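Local coordinates for glucoamylase (Thermoanaerobacterium thermosaccharolyticum, PDB 1LF6), which hydrolyses terminal alpha-1,4-linked glucose residues from the non-reducing ends of glucans, releasing beta-D-glucose, as a glucoamylase of glycoside hydrolase family 15, at residues L455-Y460 / D676-R681; N480-I485 / L542-A547; W341-Y346 / L395-D400. All blocks are in the same frame, centred on the assembly; numbering follows the deposited sequence.

Contact 1: residues L455-Y460 / D676-R681; sequences LTCAAY and DIVYKR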
loop_
_atom_site.group_PDB
_atom_site.type_symbol
_atom_site.label_atom_id
_atom_site.label_comp_id
_atom_site.label_asym_id
_atom_site.label_seq_id
_atom_site.Cartn_x
_atom_site.Cartn_y
_atom_site.Cartn_z
ATOM N N LEU A 455 19.079 -19.432 8.577
ATOM C CA LEU A 455 19.619 -20.500 9.406
ATOM C C LEU A 455 20.926 -20.060 10.071
ATOM O O LEU A 455 21.239 -20.495 11.178
ATOM C CB LEU A 455 19.836 -21.778 8.582
ATOM C CG LEU A 455 18.575 -22.515 8.097
ATOM C CD1 LEU A 455 18.982 -23.757 7.318
ATOM C CD2 LEU A 455 17.700 -22.909 9.279
ATOM N N THR A 456 21.685 -19.203 9.393
ATOM C CA THR A 456 22.931 -18.696 9.953
ATOM C C THR A 456 22.583 -17.791 11.147
ATOM O O THR A 456 23.210 -17.877 12.207
ATOM C CB THR A 456 23.751 -17.907 8.884
ATOM O OG1 THR A 456 24.174 -18.798 7.840
ATOM C CG2 THR A 456 24.980 -17.265 9.516
ATOM N N CYS A 457 21.577 -16.931 10.982
ATOM C CA CYS A 457 21.160 -16.044 12.066
ATOM C C CYS A 457 20.549 -16.873 13.199
ATOM O O CYS A 457 20.692 -16.534 14.375
ATOM C CB CYS A 457 20.137 -15.013 11.571
ATOM S SG CYS A 457 20.771 -13.844 10.340
ATOM N N ALA A 458 19.877 -17.965 12.840
ATOM C CA ALA A 458 19.258 -18.834 13.836
ATOM C C ALA A 458 20.336 -19.502 14.676
ATOM O O ALA A 458 20.171 -19.687 15.880
ATOM C CB ALA A 458 18.392 -19.889 13.159
ATOM N N ALA A 459 21.436 -19.868 14.029
ATOM C CA ALA A 459 22.550 -20.507 14.716
ATOM C C ALA A 459 23.184 -19.519 15.690
ATOM O O ALA A 459 23.562 -19.888 16.802
ATOM C CB ALA A 459 23.583 -20.982 13.706
ATOM N N TYR A 460 23.295 -18.266 15.264
ATOM C CA TYR A 460 23.875 -17.214 16.096
ATOM C C TYR A 460 23.031 -17.022 17.350
ATOM O O TYR A 460 23.554 -16.967 18.461
ATOM C CB TYR A 460 23.916 -15.894 15.328
ATOM C CG TYR A 460 24.508 -14.741 16.113
ATOM C CD1 TYR A 460 25.877 -14.478 16.075
ATOM C CD2 TYR A 460 23.699 -13.911 16.894
ATOM C CE1 TYR A 460 26.428 -13.416 16.790
ATOM C CE2 TYR A 460 24.240 -12.846 17.614
ATOM C CZ TYR A 460 25.605 -12.603 17.556
ATOM O OH TYR A 460 26.147 -11.550 18.260
ATOM N N ASP A 676 25.435 -8.845 8.955
ATOM C CA ASP A 676 26.885 -9.009 8.938
ATOM C C ASP A 676 27.453 -10.412 9.117
ATOM O O ASP A 676 28.435 -10.762 8.466
ATOM C CB ASP A 676 27.542 -8.074 9.963
ATOM C CG ASP A 676 26.907 -8.174 11.325
ATOM O OD1 ASP A 676 27.592 -7.887 12.330
ATOM O OD2 ASP A 676 25.716 -8.536 11.390
ATOM N N ILE A 677 26.860 -11.220 9.985
ATOM C CA ILE A 677 27.396 -12.559 10.193
ATOM C C ILE A 677 27.255 -13.434 8.960
ATOM O O ILE A 677 28.067 -14.329 8.737
ATOM C CB ILE A 677 26.751 -13.257 11.408
ATOM C CG1 ILE A 677 25.571 -14.124 11.007
ATOM C CG2 ILE A 677 26.220 -12.238 12.329
ATOM C CD1 ILE A 677 24.916 -14.804 12.201
ATOM N N VAL A 678 26.234 -13.179 8.151
ATOM C CA VAL A 678 26.046 -13.959 6.938
ATOM C C VAL A 678 27.133 -13.540 5.955
ATOM O O VAL A 678 27.837 -14.377 5.389
ATOM C CB VAL A 678 24.674 -13.692 6.293
ATOM C CG1 VAL A 678 24.549 -14.505 5.011
ATOM C CG2 VAL A 678 23.560 -14.037 7.269
ATOM N N TYR A 679 27.264 -12.229 5.767
ATOM C CA TYR A 679 28.261 -11.682 4.863
ATOM C C TYR A 679 29.666 -12.148 5.246
ATOM O O TYR A 679 30.440 -12.590 4.393
ATOM C CB TYR A 679 28.199 -10.151 4.884
ATOM C CG TYR A 679 29.340 -9.480 4.155
ATOM C CD1 TYR A 679 29.324 -9.339 2.770
ATOM C CD2 TYR A 679 30.461 -9.026 4.852
ATOM C CE1 TYR A 679 30.397 -8.765 2.094
ATOM C CE2 TYR A 679 31.539 -8.454 4.186
ATOM C CZ TYR A 679 31.502 -8.327 2.810
ATOM O OH TYR A 679 32.573 -7.775 2.154
ATOM N N LYS A 680 29.993 -12.054 6.529
ATOM C CA LYS A 680 31.316 -12.443 6.998
ATOM C C LYS A 680 31.638 -13.911 6.754
ATOM O O LYS A 680 32.781 -14.261 6.479
ATOM C CB LYS A 680 31.468 -12.107 8.487
ATOM C CG LYS A 680 31.728 -10.624 8.744
ATOM C CD LYS A 680 31.732 -10.288 10.229
ATOM C CE LYS A 680 30.350 -10.486 10.842
ATOM N NZ LYS A 680 30.301 -10.135 12.288
ATOM N N ARG A 681 30.628 -14.766 6.828
ATOM C CA ARG A 681 30.843 -16.189 6.635
ATOM C C ARG A 681 30.920 -16.645 5.178
ATOM O O ARG A 681 31.671 -17.563 4.850
ATOM C CB ARG A 681 29.735 -16.976 7.335
ATOM C CG ARG A 681 30.041 -18.459 7.493
ATOM C CD ARG A 681 28.902 -19.205 8.168
ATOM N NE ARG A 681 29.249 -20.608 8.390
ATOM C CZ ARG A 681 30.148 -21.023 9.280
ATOM N NH1 ARG A 681 30.409 -22.317 9.409
ATOM N NH2 ARG A 681 30.776 -20.144 10.049
#
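Thr456 opens the packing of helix 445-464 of the (alpha/alpha) barrel against Ile677 and Val678 of the short C-terminal helix 676-682. The two segments run strongly across each other, with 111° between their N-to-C directions and axes 9.5 Å apart at closest approach. Thr456 divides its side chain between two tasks. Its methyl lies anti to the backbone N and meets Ile677 flank to flank, CG2 reaching Ile677 CG1 at 3.5 Å as the two side chains run past each other in opposite directions. The hydroxyl OG1 is bonded instead to Val452 O in the preceding turn of its own helix, so a beta-branched residue can present a methyl to the interface while its polar atom is satisfied locally. Next comes Cys457, whose SG touches Val678 CG2 at 4.2 Å; a small, weakly polar sulfur suits this place beside a valine methyl. One turn on from Thr456, Tyr460 contributes mainly its root: CB sits 3.5 Å from Ile677 CD1, and the ring reaches on to pack edge-to-face with Tyr406 of helix 395-407, which Ile677 also touches. Ile677 is thus the wedge of the contact, a long branched aliphatic chain laid between two successive turns. Its chi1 of 94° departs from the staggered positions, which may mean mild strain, while the chain beyond stays extended. At the tip of that wedge, the methyl CD1 comes within 3.5 Å of the backbone oxygen Thr456 O and 4.0 Å of Cys457 CA.

Contact 2: residues N480-I485 / L542-A547; sequences NWQKLI and LGVKSA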
loop_
_atom_site.group_PDB
_atom_site.type_symbol
_atom_site.label_atom_id
_atom_site.label_comp_id
_atom_site.label_asym_id
_atom_site.label_seq_id
_atom_site.Cartn_x
_atom_site.Cartn_y
_atom_site.Cartn_z
ATOM N N ASN A 480 25.644 -26.281 3.943
ATOM C CA ASN A 480 25.341 -27.274 2.920
ATOM C C ASN A 480 24.502 -26.654 1.805
ATOM O O ASN A 480 24.848 -26.751 0.623
ATOM C CB ASN A 480 24.591 -28.458 3.542
ATOM C CG ASN A 480 24.172 -29.491 2.508
ATOM O OD1 ASN A 480 25.012 -30.069 1.814
ATOM N ND2 ASN A 480 22.870 -29.726 2.399
ATOM N N TRP A 481 23.402 -26.015 2.181
ATOM C CA TRP A 481 22.527 -25.384 1.200
ATOM C C TRP A 481 23.250 -24.271 0.450
ATOM O O TRP A 481 23.029 -24.075 -0.742
ATOM C CB TRP A 481 21.272 -24.833 1.886
ATOM C CG TRP A 481 20.386 -25.898 2.476
ATOM C CD1 TRP A 481 20.599 -27.251 2.458
ATOM C CD2 TRP A 481 19.145 -25.699 3.165
ATOM N NE1 TRP A 481 19.567 -27.899 3.093
ATOM C CE2 TRP A 481 18.662 -26.972 3.535
ATOM C CE3 TRP A 481 18.394 -24.566 3.508
ATOM C CZ2 TRP A 481 17.461 -27.144 4.230
ATOM C CZ3 TRP A 481 17.199 -24.739 4.198
ATOM C CH2 TRP A 481 16.748 -26.014 4.550
ATOM N N GLN A 482 24.125 -23.551 1.143
ATOM C CA GLN A 482 24.866 -22.469 0.512
ATOM C C GLN A 482 25.756 -23.032 -0.594
ATOM O O GLN A 482 25.876 -22.433 -1.663
ATOM C CB GLN A 482 25.715 -21.729 1.552
ATOM C CG GLN A 482 26.248 -20.356 1.113
ATOM C CD GLN A 482 27.515 -20.434 0.276
ATOM O OE1 GLN A 482 28.266 -21.408 0.345
ATOM N NE2 GLN A 482 27.771 -19.388 -0.504
ATOM N N LYS A 483 26.370 -24.184 -0.338
ATOM C CA LYS A 483 27.243 -24.827 -1.321
ATOM C C LYS A 483 26.450 -25.440 -2.481
ATOM O O LYS A 483 27.012 -25.727 -3.534
ATOM C CB LYS A 483 28.086 -25.931 -0.658
ATOM C CG LYS A 483 29.231 -25.453 0.235
ATOM C CD LYS A 483 30.341 -24.799 -0.574
ATOM C CE LYS A 483 31.668 -24.770 0.191
ATOM N NZ LYS A 483 31.639 -23.931 1.419
ATOM N N LEU A 484 25.151 -25.640 -2.287
ATOM C CA LEU A 484 24.308 -26.234 -3.324
ATOM C C LEU A 484 23.561 -25.237 -4.208
ATOM O O LEU A 484 23.030 -25.613 -5.254
ATOM C CB LEU A 484 23.297 -27.185 -2.685
ATOM C CG LEU A 484 23.902 -28.396 -1.970
ATOM C CD1 LEU A 484 22.798 -29.224 -1.356
ATOM C CD2 LEU A 484 24.718 -29.226 -2.957
ATOM N N ILE A 485 23.513 -23.976 -3.788
ATOM C CA ILE A 485 22.821 -22.949 -4.554
ATOM C C ILE A 485 23.213 -22.992 -6.029
ATOM O O ILE A 485 22.351 -23.052 -6.907
ATOM C CB ILE A 485 23.111 -21.534 -3.985
ATOM C CG1 ILE A 485 22.417 -21.368 -2.631
ATOM C CG2 ILE A 485 22.634 -20.455 -4.964
ATOM C CD1 ILE A 485 22.692 -20.037 -1.963
ATOM N N LEU A 542 21.822 -10.373 0.744
ATOM C CA LEU A 542 21.857 -11.072 2.029
ATOM C C LEU A 542 23.244 -11.531 2.484
ATOM O O LEU A 542 23.377 -12.105 3.563
ATOM C CB LEU A 542 20.907 -12.273 1.985
ATOM C CG LEU A 542 19.419 -11.913 2.049
ATOM C CD1 LEU A 542 18.573 -13.042 1.483
ATOM C CD2 LEU A 542 19.047 -11.618 3.500
ATOM N N GLY A 543 24.267 -11.266 1.672
ATOM C CA GLY A 543 25.628 -11.657 2.018
ATOM C C GLY A 543 25.947 -13.125 1.806
ATOM O O GLY A 543 26.873 -13.674 2.420
ATOM N N VAL A 544 25.180 -13.764 0.929
ATOM C CA VAL A 544 25.358 -15.179 0.628
ATOM C C VAL A 544 26.366 -15.371 -0.503
ATOM O O VAL A 544 27.113 -16.350 -0.517
ATOM C CB VAL A 544 23.995 -15.822 0.265
ATOM C CG1 VAL A 544 24.178 -17.275 -0.141
ATOM C CG2 VAL A 544 23.060 -15.729 1.470
ATOM N N LYS A 545 26.378 -14.430 -1.446
ATOM C CA LYS A 545 27.310 -14.457 -2.575
ATOM C C LYS A 545 27.987 -13.092 -2.674
ATOM O O LYS A 545 27.417 -12.090 -2.248
ATOM C CB LYS A 545 26.570 -14.758 -3.881
ATOM C CG LYS A 545 25.968 -16.160 -3.956
ATOM C CD LYS A 545 27.051 -17.232 -4.062
ATOM C CE LYS A 545 26.445 -18.631 -4.191
ATOM N NZ LYS A 545 27.484 -19.688 -4.360
ATOM N N SER A 546 29.199 -13.054 -3.224
ATOM C CA SER A 546 29.945 -11.801 -3.375
ATOM C C SER A 546 29.429 -11.025 -4.574
ATOM O O SER A 546 29.104 -11.614 -5.600
ATOM C CB SER A 546 31.433 -12.088 -3.578
ATOM O OG SER A 546 31.932 -12.902 -2.534
ATOM N N ALA A 547 29.363 -9.702 -4.447
ATOM C CA ALA A 547 28.887 -8.860 -5.538
ATOM C C ALA A 547 29.718 -9.031 -6.814
ATOM O O ALA A 547 29.212 -8.808 -7.914
ATOM C CB ALA A 547 28.882 -7.391 -5.107
HETATM O O HOH W 1 26.653 -22.300 -4.270
#
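Gln482 and Val544 lie alongside each other, their side chains pointing opposite ways, and join helix 468-489 of the (alpha/alpha) barrel to the loop that leaves helix 538-541. A Schellman motif ends that helix: Gly543, with phi at 78°, takes up the positive-phi conformation that a residue without a side chain adopts most easily, and Val544 follows it at once. The Gln482 chain starts with CG anti to its own N and bends at chi2, which carries the amide over to the loop. There NE2 donates to Val544 O at 3.1 Å, a rather bent bond with an N-H...O angle of 141°, the donor standing 21° out of the carbonyl plane. Glutamine suits this place because its aliphatic part packs too: CG lies 3.9 Å from Val544 CG1. Ile485 CD1 meets the same methyl at 3.6 Å, so one branch of Val544 serves two residues a turn apart on the helix. Leu539 of the capped helix touches both Ile485 and Val544 and extends this buried apolar patch, which branched aliphatic side chains are well suited to fill. Lys545 approaches Gln482 at a slant, and its flexible chain, bent at chi2, brings the ammonium group near the helix, where a water completes the link. There it also forms a salt bridge with Asp486, just beyond the segment. The water donates to Gln482 O at 2.7 Å and accepts from Lys545 NZ at 2.7 Å.

Contact 3: residues W341-Y346 / L395-D400; sequences WSRDLY and LDEQAD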
loop_
_atom_site.group_PDB
_atom_site.type_symbol
_atom_site.label_atom_id
_atom_site.label_comp_id
_atom_site.label_asym_id
_atom_site.label_seq_id
_atom_site.Cartn_x
_atom_site.Cartn_y
_atom_site.Cartn_z
ATOM N N TRP A 341 2.237 -9.672 4.995
ATOM C CA TRP A 341 3.195 -10.631 4.449
ATOM C C TRP A 341 4.486 -10.489 5.237
ATOM O O TRP A 341 5.004 -9.384 5.417
ATOM C CB TRP A 341 3.505 -10.337 2.981
ATOM C CG TRP A 341 2.546 -10.912 1.982
ATOM C CD1 TRP A 341 2.657 -12.113 1.330
ATOM C CD2 TRP A 341 1.381 -10.272 1.450
ATOM N NE1 TRP A 341 1.638 -12.250 0.415
ATOM C CE2 TRP A 341 0.840 -11.137 0.468
ATOM C CE3 TRP A 341 0.743 -9.046 1.704
ATOM C CZ2 TRP A 341 -0.312 -10.814 -0.263
ATOM C CZ3 TRP A 341 -0.401 -8.725 0.977
ATOM C CH2 TRP A 341 -0.917 -9.610 0.002
ATOM N N SER A 342 4.998 -11.615 5.706
ATOM C CA SER A 342 6.236 -11.640 6.452
ATOM C C SER A 342 7.351 -10.947 5.659
ATOM O O SER A 342 8.160 -10.198 6.225
ATOM C CB SER A 342 6.614 -13.095 6.737
ATOM O OG SER A 342 7.938 -13.206 7.213
ATOM N N ARG A 343 7.379 -11.195 4.350
ATOM C CA ARG A 343 8.396 -10.615 3.476
ATOM C C ARG A 343 8.307 -9.092 3.477
ATOM O O ARG A 343 9.272 -8.409 3.820
ATOM C CB ARG A 343 8.241 -11.171 2.046
ATOM C CG ARG A 343 9.139 -10.511 0.995
ATOM C CD ARG A 343 8.958 -11.147 -0.386
ATOM N NE ARG A 343 7.549 -11.427 -0.675
ATOM C CZ ARG A 343 6.994 -12.631 -0.595
ATOM N NH1 ARG A 343 7.722 -13.683 -0.247
ATOM N NH2 ARG A 343 5.704 -12.778 -0.848
ATOM N N ASP A 344 7.148 -8.561 3.110
ATOM C CA ASP A 344 6.974 -7.113 3.081
ATOM C C ASP A 344 7.237 -6.486 4.448
ATOM O O ASP A 344 7.900 -5.460 4.547
ATOM C CB ASP A 344 5.564 -6.754 2.595
ATOM C CG ASP A 344 5.314 -7.203 1.160
ATOM O OD1 ASP A 344 4.864 -6.378 0.336
ATOM O OD2 ASP A 344 5.578 -8.382 0.861
ATOM N N LEU A 345 6.721 -7.112 5.501
ATOM C CA LEU A 345 6.901 -6.605 6.859
ATOM C C LEU A 345 8.391 -6.526 7.201
ATOM O O LEU A 345 8.859 -5.553 7.793
ATOM C CB LEU A 345 6.165 -7.520 7.847
ATOM C CG LEU A 345 6.041 -7.106 9.316
ATOM C CD1 LEU A 345 5.386 -5.733 9.419
ATOM C CD2 LEU A 345 5.209 -8.144 10.062
ATOM N N TYR A 346 9.127 -7.559 6.814
ATOM C CA TYR A 346 10.568 -7.641 7.040
ATOM C C TYR A 346 11.270 -6.434 6.428
ATOM O O TYR A 346 12.087 -5.775 7.075
ATOM C CB TYR A 346 11.100 -8.939 6.411
ATOM C CG TYR A 346 12.604 -9.031 6.242
ATOM C CD1 TYR A 346 13.452 -9.180 7.344
ATOM C CD2 TYR A 346 13.181 -8.989 4.971
ATOM C CE1 TYR A 346 14.838 -9.288 7.181
ATOM C CE2 TYR A 346 14.562 -9.095 4.799
ATOM C CZ TYR A 346 15.384 -9.246 5.907
ATOM O OH TYR A 346 16.746 -9.354 5.735
ATOM N N LEU A 395 9.399 -20.371 1.792
ATOM C CA LEU A 395 10.528 -20.513 2.694
ATOM C C LEU A 395 11.172 -19.193 3.077
ATOM O O LEU A 395 11.599 -19.014 4.225
ATOM C CB LEU A 395 11.578 -21.459 2.090
ATOM C CG LEU A 395 11.358 -22.956 2.342
ATOM C CD1 LEU A 395 11.607 -23.265 3.810
ATOM C CD2 LEU A 395 9.938 -23.356 1.951
ATOM N N ASP A 396 11.246 -18.265 2.127
ATOM C CA ASP A 396 11.850 -16.976 2.416
ATOM C C ASP A 396 11.074 -16.305 3.533
ATOM O O ASP A 396 11.658 -15.602 4.358
ATOM C CB ASP A 396 11.896 -16.091 1.158
ATOM C CG ASP A 396 10.533 -15.593 0.730
ATOM O OD1 ASP A 396 9.583 -16.398 0.700
ATOM O OD2 ASP A 396 10.424 -14.389 0.403
ATOM N N GLU A 397 9.766 -16.551 3.589
ATOM C CA GLU A 397 8.951 -15.950 4.640
ATOM C C GLU A 397 9.155 -16.595 6.020
ATOM O O GLU A 397 8.812 -16.001 7.041
ATOM C CB GLU A 397 7.468 -15.962 4.244
ATOM C CG GLU A 397 7.130 -14.938 3.153
ATOM C CD GLU A 397 5.654 -14.587 3.100
ATOM O OE1 GLU A 397 5.331 -13.380 3.016
ATOM O OE2 GLU A 397 4.812 -15.508 3.140
ATOM N N GLN A 398 9.718 -17.802 6.050
ATOM C CA GLN A 398 9.986 -18.476 7.317
ATOM C C GLN A 398 11.312 -17.948 7.857
ATOM O O GLN A 398 11.535 -17.886 9.072
ATOM C CB GLN A 398 10.118 -19.992 7.122
ATOM C CG GLN A 398 9.006 -20.642 6.315
ATOM C CD GLN A 398 7.627 -20.354 6.873
ATOM O OE1 GLN A 398 7.395 -20.453 8.083
ATOM N NE2 GLN A 398 6.697 -20.003 5.989
ATOM N N ALA A 399 12.189 -17.562 6.936
ATOM C CA ALA A 399 13.523 -17.076 7.270
ATOM C C ALA A 399 13.637 -15.617 7.699
ATOM O O ALA A 399 14.366 -15.301 8.644
ATOM C CB ALA A 399 14.461 -17.327 6.089
ATOM N N ASP A 400 12.925 -14.731 7.010
ATOM C CA ASP A 400 13.002 -13.306 7.307
ATOM C C ASP A 400 12.777 -12.913 8.758
ATOM O O ASP A 400 13.505 -12.086 9.294
ATOM C CB ASP A 400 12.061 -12.521 6.384
ATOM C CG ASP A 400 12.547 -12.522 4.937
ATOM O OD1 ASP A 400 13.758 -12.759 4.730
ATOM O OD2 ASP A 400 11.737 -12.278 4.022
#
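Arg343 NH1 donates to the syn lone pair of Asp396 OD2 at 2.9 Å, with guanidinium and carboxylate almost coplanar. Glu397 OE1 lies over one face of that guanidinium, a long and purely electrostatic pairing; the same oxygen accepts a nearly straight bond from Arg343 N at 3.3 Å, in the first turn of helix 342-355, and lies 3.4 Å from Trp341 CD1 at the indole edge. Ser342, its OG anti to the backbone N, donates to Glu397 O at 2.9 Å, using a lone pair in the carbonyl plane. One turn on, Asp400 lays its CB over the Tyr346 ring as a CH-pi contact, 3.9 Å from the centroid, with its carboxylate stacked nearly parallel to the ring. Further out, Gln394 OE1 also takes a hydrogen bond from Arg343 NH1, helping to fix the guanidinium, while Trp341 NE1 bonds to Glu438, the probable proton donor of this barrel. A buried salt-bridge network thus lies right beside Glu438, consistent with a place at the active-site wall: several carboxylates gather round one arginine, whose charge would probably offset part of theirs, and that of Glu397, held at the N-terminal end of helix 342-355, would probably be stabilised as an anion there.

All three contacts are largely buried, but at different depths. The centre of contact 3, built of charges and hydrogen bonds beside the probable catalytic residues, is about 17 Å from that of the chain; those of contacts 1 and 2 are about 31 and 32 Å from it. Contact 1 has no hydrogen bond between its helices and rests on packing, whereas contact 2 mixes an apolar patch with an amide bond and a bridging water. These two adjoin: Leu455 meets Trp481 between helices consecutive in the chain, and Val678 packs on Val544. Contact 2 also touches contact 3, through Leu542 CD2 and Tyr346 OH, 3.9 Å apart, while helix 395-407 serves contact 3 and borders contact 1.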